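Local coordinates for putative oxidoreductase (Gluconobacter oxydans, PDB 3WJ7), which is an SDR-family reductase that probably uses a nicotinamide coenzyme to act on carbonyl substrates, at residues Gly250-Met255 and Asp326-Ala331; Asp87-Val92 and Thr193-Met198; Arg167-Lys172 and Ala176-Pro181. All blocks are in the same frame, centred on the assembly; numbering follows the deposited sequence.

Interaction 1 (Gly250-Met255 and Asp326-Ala331); sequences GDLFRM and DAVTDA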
loop_
_atom_site.group_PDB
_atom_site.type_symbol
_atom_site.label_atom_id
_atom_site.label_comp_id
_atom_site.label_asym_id
_atom_site.label_seq_id
_atom_site.Cartn_x
_atom_site.Cartn_y
_atom_site.Cartn_z
ATOM N N GLY A 250 -26.008 16.479 6.983
ATOM C CA GLY A 250 -26.546 17.829 7.165
ATOM C C GLY A 250 -27.477 17.899 8.375
ATOM O O GLY A 250 -27.387 18.843 9.197
ATOM N N ASP A 251 -28.338 16.889 8.509
ATOM C CA ASP A 251 -29.285 16.828 9.620
ATOM C C ASP A 251 -28.564 16.642 10.936
ATOM O O ASP A 251 -28.891 17.296 11.919
ATOM C CB ASP A 251 -30.320 15.724 9.404
ATOM C CG ASP A 251 -31.246 16.017 8.228
ATOM O OD1 ASP A 251 -31.506 17.208 7.937
ATOM O OD2 ASP A 251 -31.700 15.054 7.574
ATOM N N LEU A 252 -27.584 15.753 10.938
ATOM C CA LEU A 252 -26.688 15.590 12.060
ATOM C C LEU A 252 -26.092 16.916 12.532
ATOM O O LEU A 252 -26.126 17.219 13.725
ATOM C CB LEU A 252 -25.545 14.625 11.705
ATOM C CG LEU A 252 -24.584 14.354 12.860
ATOM C CD1 LEU A 252 -25.309 13.750 14.066
ATOM C CD2 LEU A 252 -23.447 13.450 12.414
ATOM N N PHE A 253 -25.536 17.685 11.592
ATOM C CA PHE A 253 -24.922 18.977 11.901
ATOM C C PHE A 253 -25.938 20.032 12.336
ATOM O O PHE A 253 -25.655 20.790 13.254
ATOM C CB PHE A 253 -24.057 19.481 10.752
ATOM C CG PHE A 253 -22.855 18.635 10.486
ATOM C CD1 PHE A 253 -22.465 18.362 9.178
ATOM C CD2 PHE A 253 -22.094 18.130 11.546
ATOM C CE1 PHE A 253 -21.350 17.582 8.932
ATOM C CE2 PHE A 253 -20.998 17.340 11.311
ATOM C CZ PHE A 253 -20.617 17.065 9.998
ATOM N N ARG A 254 -27.114 20.043 11.709
ATOM C CA ARG A 254 -28.281 20.738 12.282
ATOM C C ARG A 254 -28.481 20.451 13.793
ATOM O O ARG A 254 -28.562 21.401 14.578
ATOM C CB ARG A 254 -29.566 20.442 11.487
ATOM C CG ARG A 254 -29.749 21.354 10.275
ATOM C CD ARG A 254 -30.693 20.792 9.204
ATOM N NE ARG A 254 -30.030 20.806 7.891
ATOM C CZ ARG A 254 -30.487 20.228 6.780
ATOM N NH1 ARG A 254 -31.653 19.589 6.776
ATOM N NH2 ARG A 254 -29.772 20.302 5.655
ATOM N N MET A 255 -28.538 19.177 14.191
ATOM C CA MET A 255 -28.734 18.798 15.605
ATOM C C MET A 255 -27.582 19.284 16.472
ATOM O O MET A 255 -27.816 19.939 17.481
ATOM C CB MET A 255 -28.791 17.299 15.785
ATOM C CG MET A 255 -30.108 16.612 15.570
ATOM S SD MET A 255 -29.923 14.837 15.910
ATOM C CE MET A 255 -28.623 14.902 17.127
ATOM N N ASP A 326 -30.029 11.524 21.369
ATOM C CA ASP A 326 -29.529 11.211 22.698
ATOM C C ASP A 326 -28.004 11.006 22.678
ATOM O O ASP A 326 -27.289 11.453 23.600
ATOM C CB ASP A 326 -30.269 9.996 23.290
ATOM C CG ASP A 326 -31.714 10.335 23.800
ATOM O OD1 ASP A 326 -32.282 11.419 23.470
ATOM O OD2 ASP A 326 -32.291 9.483 24.542
ATOM N N ALA A 327 -27.513 10.334 21.634
ATOM C CA ALA A 327 -26.093 10.056 21.544
ATOM C C ALA A 327 -25.272 11.309 21.329
ATOM O O ALA A 327 -24.192 11.456 21.936
ATOM C CB ALA A 327 -25.788 9.056 20.451
ATOM N N VAL A 328 -25.771 12.184 20.470
ATOM C CA VAL A 328 -25.106 13.438 20.139
ATOM C C VAL A 328 -25.058 14.373 21.361
ATOM O O VAL A 328 -24.026 14.979 21.651
ATOM C CB VAL A 328 -25.836 14.148 18.956
ATOM C CG1 VAL A 328 -25.297 15.546 18.721
ATOM C CG2 VAL A 328 -25.771 13.309 17.689
ATOM N N THR A 329 -26.189 14.482 22.060
ATOM C CA THR A 329 -26.318 15.209 23.321
ATOM C C THR A 329 -25.303 14.804 24.378
ATOM O O THR A 329 -24.622 15.641 24.931
ATOM C CB THR A 329 -27.742 15.016 23.904
ATOM O OG1 THR A 329 -28.720 15.549 22.981
ATOM C CG2 THR A 329 -27.877 15.705 25.264
ATOM N N ASP A 330 -25.217 13.519 24.680
ATOM C CA ASP A 330 -24.236 13.034 25.652
ATOM C C ASP A 330 -22.780 13.297 25.226
ATOM O O ASP A 330 -21.976 13.765 26.042
ATOM C CB ASP A 330 -24.413 11.553 25.894
ATOM C CG ASP A 330 -25.777 11.202 26.428
ATOM O OD1 ASP A 330 -26.524 12.118 26.859
ATOM O OD2 ASP A 330 -26.089 9.986 26.422
ATOM N N ALA A 331 -22.468 13.025 23.950
ATOM C CA ALA A 331 -21.129 13.236 23.409
ATOM C C ALA A 331 -20.695 14.702 23.571
ATOM O O ALA A 331 -19.549 14.983 23.982
ATOM C CB ALA A 331 -21.063 12.788 21.947
#
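Val-328 turns its side chain toward helix 249-259 and meets two residues there, Met-255 and Leu-252. Its CB already lies in contact, 3.4 Å from CE of Met-255. From CB the two methyls part company. CG1 stands anti to the backbone N (chi1 172°) and lies 3.7 Å from Met-255 CE. CG2, beside the N, is the more involved branch. It approaches Met-255 CE at 3.3 Å and also lies 3.7 Å from CD1 of Leu-252. CG2 thus rests against the ends of two longer side chains that start about one helical turn apart. This is apolar helix-helix packing in the C-terminal part of an extended SDR fold. It joins helix 249-259 to helix 324-337, near the end of the chain. Val-256 and Ile-259 also touch Val-328, and Ile-217 of strand 214-219 packs on Leu-252, so the interface belongs to a wider buried apolar layer. Met-255 reaches across with an extended chi2 of -178° and then a bend at chi3. That bend turns the terminal methyl, and not the sulfur, onto the valine. Leu-252 starts off beside the contact, and its CD1 closes the distance. The three touching residues are all buried. On helix 249-259, Arg-254 stays clear of the valine and folds back over the preceding turn. Its guanidinium has the backbone of Gly-250 and Asp-251 over one face, and its NH1 forms a salt bridge of 2.7 Å with Asp-251 OD1.

Interaction 2 (Asp87-Val92 and Thr193-Met198); sequences DYRLWV and TPTGQM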
loop_
_atom_site.group_PDB
_atom_site.type_symbol
_atom_site.label_atom_id
_atom_site.label_comp_id
_atom_site.label_asym_id
_atom_site.label_seq_id
_atom_site.Cartn_x
_atom_site.Cartn_y
_atom_site.Cartn_z
ATOM N N ASP A 87 -8.836 -0.376 17.670
ATOM C CA ASP A 87 -9.311 0.927 17.233
ATOM C C ASP A 87 -10.525 0.793 16.306
ATOM O O ASP A 87 -11.028 -0.305 16.030
ATOM C CB ASP A 87 -8.208 1.697 16.500
ATOM C CG ASP A 87 -6.828 1.255 16.899
ATOM O OD1 ASP A 87 -6.376 1.638 18.006
ATOM O OD2 ASP A 87 -6.194 0.525 16.099
ATOM N N TYR A 88 -10.951 1.955 15.822
ATOM C CA TYR A 88 -12.119 2.140 14.988
ATOM C C TYR A 88 -11.682 3.255 14.012
ATOM O O TYR A 88 -11.675 4.443 14.369
ATOM C CB TYR A 88 -13.346 2.548 15.875
ATOM C CG TYR A 88 -14.606 2.854 15.079
ATOM C CD1 TYR A 88 -15.673 1.927 14.993
ATOM C CD2 TYR A 88 -14.711 4.063 14.371
ATOM C CE1 TYR A 88 -16.789 2.209 14.217
ATOM C CE2 TYR A 88 -15.817 4.350 13.593
ATOM C CZ TYR A 88 -16.855 3.441 13.513
ATOM O OH TYR A 88 -17.931 3.814 12.717
ATOM N N ARG A 89 -11.262 2.872 12.804
ATOM C CA ARG A 89 -10.757 3.832 11.792
ATOM C C ARG A 89 -9.487 4.657 12.170
ATOM O O ARG A 89 -9.351 5.800 11.715
ATOM C CB ARG A 89 -11.876 4.780 11.320
ATOM C CG ARG A 89 -12.848 4.225 10.283
ATOM C CD ARG A 89 -14.190 4.935 10.440
ATOM N NE ARG A 89 -14.912 5.206 9.192
ATOM C CZ ARG A 89 -15.822 6.175 9.044
ATOM N NH1 ARG A 89 -16.122 6.987 10.059
ATOM N NH2 ARG A 89 -16.430 6.345 7.875
ATOM N N LEU A 90 -8.574 4.077 12.971
ATOM C CA LEU A 90 -7.241 4.651 13.245
ATOM C C LEU A 90 -6.442 4.849 11.942
ATOM O O LEU A 90 -6.044 3.880 11.292
ATOM C CB LEU A 90 -6.429 3.753 14.196
ATOM C CG LEU A 90 -4.943 4.089 14.523
ATOM C CD1 LEU A 90 -4.783 4.993 15.742
ATOM C CD2 LEU A 90 -4.078 2.844 14.728
ATOM N N TRP A 91 -6.217 6.099 11.561
ATOM C CA TRP A 91 -5.386 6.425 10.423
ATOM C C TRP A 91 -3.970 5.827 10.622
ATOM O O TRP A 91 -3.463 5.771 11.759
ATOM C CB TRP A 91 -5.323 7.945 10.259
ATOM C CG TRP A 91 -4.332 8.364 9.252
ATOM C CD1 TRP A 91 -4.587 8.703 7.973
ATOM C CD2 TRP A 91 -2.894 8.452 9.416
ATOM N NE1 TRP A 91 -3.416 9.014 7.318
ATOM C CE2 TRP A 91 -2.362 8.863 8.175
ATOM C CE3 TRP A 91 -2.014 8.223 10.492
ATOM C CZ2 TRP A 91 -0.992 9.059 7.966
ATOM C CZ3 TRP A 91 -0.638 8.405 10.283
ATOM C CH2 TRP A 91 -0.147 8.819 9.027
ATOM N N VAL A 92 -3.345 5.375 9.531
ATOM C CA VAL A 92 -1.994 4.820 9.582
ATOM C C VAL A 92 -1.258 5.154 8.299
ATOM O O VAL A 92 -1.869 5.269 7.244
ATOM C CB VAL A 92 -1.986 3.259 9.755
ATOM C CG1 VAL A 92 -2.189 2.849 11.211
ATOM C CG2 VAL A 92 -3.021 2.592 8.867
ATOM N N THR A 193 -12.850 9.439 18.082
ATOM C CA THR A 193 -13.174 8.840 16.770
ATOM C C THR A 193 -13.357 9.939 15.701
ATOM O O THR A 193 -13.570 11.105 16.043
ATOM C CB THR A 193 -14.562 8.145 16.844
ATOM O OG1 THR A 193 -15.583 9.147 17.068
ATOM C CG2 THR A 193 -14.602 7.127 17.951
ATOM N N PRO A 194 -13.305 9.577 14.413
ATOM C CA PRO A 194 -13.589 10.557 13.327
ATOM C C PRO A 194 -14.944 11.293 13.461
ATOM O O PRO A 194 -14.984 12.539 13.340
ATOM C CB PRO A 194 -13.577 9.711 12.055
ATOM C CG PRO A 194 -12.827 8.460 12.427
ATOM C CD PRO A 194 -12.804 8.291 13.908
ATOM N N THR A 195 -16.025 10.541 13.713
ATOM C CA THR A 195 -17.346 11.116 13.918
ATOM C C THR A 195 -17.407 12.053 15.152
ATOM O O THR A 195 -18.004 13.158 15.079
ATOM C CB THR A 195 -18.438 10.021 13.897
ATOM O OG1 THR A 195 -18.478 9.435 12.580
ATOM C CG2 THR A 195 -19.791 10.594 14.210
ATOM N N GLY A 196 -16.765 11.653 16.259
ATOM C CA GLY A 196 -16.576 12.589 17.378
ATOM C C GLY A 196 -15.865 13.896 16.980
ATOM O O GLY A 196 -16.231 14.997 17.465
ATOM N N GLN A 197 -14.865 13.798 16.091
ATOM C CA GLN A 197 -14.013 14.936 15.797
ATOM C C GLN A 197 -14.871 15.864 14.974
ATOM O O GLN A 197 -14.907 17.094 15.215
ATOM C CB GLN A 197 -12.684 14.510 15.124
ATOM C CG GLN A 197 -11.604 15.594 14.887
ATOM C CD GLN A 197 -11.290 16.457 16.116
ATOM O OE1 GLN A 197 -10.679 15.998 17.091
ATOM N NE2 GLN A 197 -11.726 17.721 16.075
ATOM N N MET A 198 -15.642 15.285 14.047
ATOM C CA MET A 198 -16.657 16.090 13.328
ATOM C C MET A 198 -17.649 16.810 14.254
ATOM O O MET A 198 -17.973 17.976 14.046
ATOM C CB MET A 198 -17.430 15.233 12.360
ATOM C CG MET A 198 -16.816 15.124 10.968
ATOM S SD MET A 198 -17.733 13.796 10.160
ATOM C CE MET A 198 -18.146 14.502 8.590
#
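Arg-89 lays the root of its side chain against the ring of Pro-194, with CB 4.0 Å from the proline CG. The contact joins two segments of an extended SDR fold: the loop between strand 78-83 and helix 95-115, and the first turn of helix 194-203. The backbone of Arg-89 takes a left-handed helical conformation (phi 61°, psi 32°), and its CB points toward the proline. The carbonyl of Tyr-88 also meets that ring, its O being 4.0 Å from Pro-194 CD. The side chain of Tyr-88 starts out toward the same helix start, and it also packs on Tyr-154, the tyrosine of the family's Tyr-x-x-x-Lys signature. This position is consistent with the rim of the active-site cleft. A bound mercury ion lies about 5 Å from the Tyr-88 side chain. On the loop's far end, Val-92 N is hydrogen-bonded to Glu-291 OE2 of a second subunit. Thr-193 is the N-cap of the helix. Its OG1 accepts from Gly-196 N at 2.9 Å, with an N-H...O angle of 160°, and is also hydrogen-bonded to Asp-189 OD2. Pro-194 follows at a position where its missing N-H costs the helix nothing. Arg-89 is poorly ordered. As modelled, Thr-195 OG1 lies at the edge of the guanidinium, near its plane, and 4.2 Å from Arg-89 NH1.

Interaction 3 (Arg167-Lys172 and Ala176-Pro181); sequences RLIREK and AIIVNP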
loop_
_atom_site.group_PDB
_atom_site.type_symbol
_atom_site.label_atom_id
_atom_site.label_comp_id
_atom_site.label_asym_id
_atom_site.label_seq_id
_atom_site.Cartn_x
_atom_site.Cartn_y
_atom_site.Cartn_z
ATOM N N ARG A 167 -15.896 -18.153 7.465
ATOM C CA ARG A 167 -15.257 -19.355 6.923
ATOM C C ARG A 167 -15.016 -20.297 8.105
ATOM O O ARG A 167 -15.418 -21.455 8.081
ATOM C CB ARG A 167 -13.961 -19.003 6.148
ATOM C CG ARG A 167 -13.377 -20.098 5.230
ATOM C CD ARG A 167 -11.869 -19.980 4.890
ATOM N NE ARG A 167 -11.051 -19.282 5.896
ATOM C CZ ARG A 167 -10.259 -19.828 6.837
ATOM N NH1 ARG A 167 -10.102 -21.164 6.995
ATOM N NH2 ARG A 167 -9.616 -18.993 7.653
ATOM N N LEU A 168 -14.450 -19.767 9.184
ATOM C CA LEU A 168 -14.221 -20.564 10.376
ATOM C C LEU A 168 -15.491 -21.050 11.038
ATOM O O LEU A 168 -15.488 -22.105 11.649
ATOM C CB LEU A 168 -13.345 -19.809 11.376
ATOM C CG LEU A 168 -11.927 -19.483 10.887
ATOM C CD1 LEU A 168 -11.278 -18.444 11.783
ATOM C CD2 LEU A 168 -11.061 -20.731 10.849
ATOM N N ILE A 169 -16.578 -20.304 10.944
ATOM C CA ILE A 169 -17.834 -20.795 11.497
ATOM C C ILE A 169 -18.283 -22.052 10.718
ATOM O O ILE A 169 -18.741 -23.028 11.320
ATOM C CB ILE A 169 -18.930 -19.708 11.474
ATOM C CG1 ILE A 169 -18.633 -18.625 12.514
ATOM C CG2 ILE A 169 -20.332 -20.302 11.674
ATOM C CD1 ILE A 169 -19.481 -17.379 12.359
ATOM N N ARG A 170 -18.139 -22.029 9.392
ATOM C CA ARG A 170 -18.601 -23.130 8.552
ATOM C C ARG A 170 -17.609 -24.297 8.493
ATOM O O ARG A 170 -17.976 -25.452 8.644
ATOM C CB ARG A 170 -18.909 -22.648 7.140
ATOM C CG ARG A 170 -20.291 -22.055 6.984
ATOM C CD ARG A 170 -20.995 -22.623 5.747
ATOM N NE ARG A 170 -22.115 -21.778 5.302
ATOM C CZ ARG A 170 -23.229 -22.212 4.702
ATOM N NH1 ARG A 170 -23.429 -23.511 4.466
ATOM N NH2 ARG A 170 -24.160 -21.327 4.346
ATOM N N GLU A 171 -16.345 -23.996 8.294
ATOM C CA GLU A 171 -15.393 -25.058 8.073
ATOM C C GLU A 171 -14.924 -25.744 9.349
ATOM O O GLU A 171 -14.466 -26.874 9.306
ATOM C CB GLU A 171 -14.189 -24.557 7.268
ATOM C CG GLU A 171 -14.499 -24.271 5.808
ATOM C CD GLU A 171 -13.310 -23.655 5.080
ATOM O OE1 GLU A 171 -12.317 -23.249 5.753
ATOM O OE2 GLU A 171 -13.362 -23.561 3.831
ATOM N N LYS A 172 -15.012 -25.065 10.479
ATOM C CA LYS A 172 -14.365 -25.571 11.680
ATOM C C LYS A 172 -15.269 -25.430 12.884
ATOM O O LYS A 172 -14.824 -25.621 14.010
ATOM C CB LYS A 172 -13.001 -24.899 11.913
ATOM C CG LYS A 172 -12.056 -25.038 10.731
ATOM C CD LYS A 172 -10.622 -24.762 11.118
ATOM C CE LYS A 172 -9.675 -25.450 10.143
ATOM N NZ LYS A 172 -8.240 -25.299 10.543
ATOM N N ALA A 176 -19.109 -18.880 16.949
ATOM C CA ALA A 176 -19.153 -17.402 16.907
ATOM C C ALA A 176 -20.495 -16.828 16.458
ATOM O O ALA A 176 -21.179 -17.370 15.559
ATOM C CB ALA A 176 -18.013 -16.840 16.046
ATOM N N ILE A 177 -20.869 -15.746 17.123
ATOM C CA ILE A 177 -22.012 -14.938 16.773
ATOM C C ILE A 177 -21.438 -13.591 16.371
ATOM O O ILE A 177 -20.576 -13.054 17.081
ATOM C CB ILE A 177 -22.879 -14.743 18.020
ATOM C CG1 ILE A 177 -23.542 -16.069 18.422
ATOM C CG2 ILE A 177 -23.828 -13.567 17.851
ATOM C CD1 ILE A 177 -24.186 -16.112 19.815
ATOM N N ILE A 178 -21.917 -13.034 15.252
ATOM C CA ILE A 178 -21.432 -11.752 14.730
ATOM C C ILE A 178 -22.402 -10.583 14.929
ATOM O O ILE A 178 -23.600 -10.647 14.616
ATOM C CB ILE A 178 -21.126 -11.822 13.224
ATOM C CG1 ILE A 178 -20.225 -13.009 12.931
ATOM C CG2 ILE A 178 -20.537 -10.482 12.712
ATOM C CD1 ILE A 178 -19.964 -13.216 11.443
ATOM N N VAL A 179 -21.810 -9.471 15.331
ATOM C CA VAL A 179 -22.467 -8.223 15.576
ATOM C C VAL A 179 -21.827 -7.185 14.601
ATOM O O VAL A 179 -20.613 -7.218 14.326
ATOM C CB VAL A 179 -22.251 -8.003 17.079
ATOM C CG1 VAL A 179 -21.744 -6.640 17.469
ATOM C CG2 VAL A 179 -23.458 -8.505 17.896
ATOM N N ASN A 180 -22.654 -6.322 14.030
ATOM C CA ASN A 180 -22.270 -5.288 13.085
ATOM C C ASN A 180 -22.799 -3.914 13.580
ATOM O O ASN A 180 -23.872 -3.469 13.188
ATOM C CB ASN A 180 -22.867 -5.596 11.706
ATOM C CG ASN A 180 -22.447 -6.962 11.149
ATOM O OD1 ASN A 180 -21.572 -7.043 10.270
ATOM N ND2 ASN A 180 -23.080 -8.033 11.626
ATOM N N PRO A 181 -22.065 -3.242 14.464
ATOM C CA PRO A 181 -22.430 -1.884 14.884
ATOM C C PRO A 181 -22.378 -0.894 13.711
ATOM O O PRO A 181 -21.606 -1.094 12.783
ATOM C CB PRO A 181 -21.316 -1.499 15.848
ATOM C CG PRO A 181 -20.571 -2.761 16.162
ATOM C CD PRO A 181 -20.765 -3.667 15.000
#
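Helix segment 167-172 and strand segment 176-181 are separated by three residues, and their backbones come nearest at Ile-169 and Ala-176, with CA atoms 6.5 Å apart. Helix 153-172 here returns the chain to the sheet, completing the beta-alpha-beta crossover from strand 120-124 to its parallel neighbour 176-185 in the Rossmann-type domain. Ile-169 carries the contact. Its CG1 is anti to the carbonyl carbon (chi1 -71°) and the chain then runs extended, which sends CD1 onto the strand. CD1 lies 3.6 Å from the carbonyl O of Ala-176 and 4.0 Å from the CB of the same alanine. Further along, CD1 comes 4.3 Å from Ile-178 CD1, tip to tip. Ile-177, between these two, points away and packs on Ala-230 of helix 220-233. An alanine in place of Ile-169 would remove the reach of CD1 and is likely to leave Ala-176 and Ile-178 without their cover from this helix segment. Two residues to either side of Ile-169, one turn apart, charges pair: Arg-167 NH1 gives a 3.3 Å bond to Glu-171 OE1, nearly along the carboxylate C-O axis but 17° out of the guanidinium plane.

Overall arrangement
Along the chain, interaction 3 is nested inside the loop closed by interaction 2, and interaction 1 follows both. Interactions 2 and 3 are linked by sequence: strand 176-185 leads on to helix 194-203. Their centres are about 25 Å apart and they do not touch. Interactions 1 and 2 are closer, with centres about 17 Å apart, and meet directly where Phe-253 CZ packs 3.8 Å from Met-198 CE. Helix 194-203 thus lies against helix 249-259. The centres of interactions 1 and 3 are about 33 Å apart, on opposite sides of the chain's centre. Interaction 3 packs a helix on the Rossmann-type sheet and interaction 1 belongs to the C-terminal helices. Interaction 2 sits between them, probably beside the active-site cleft.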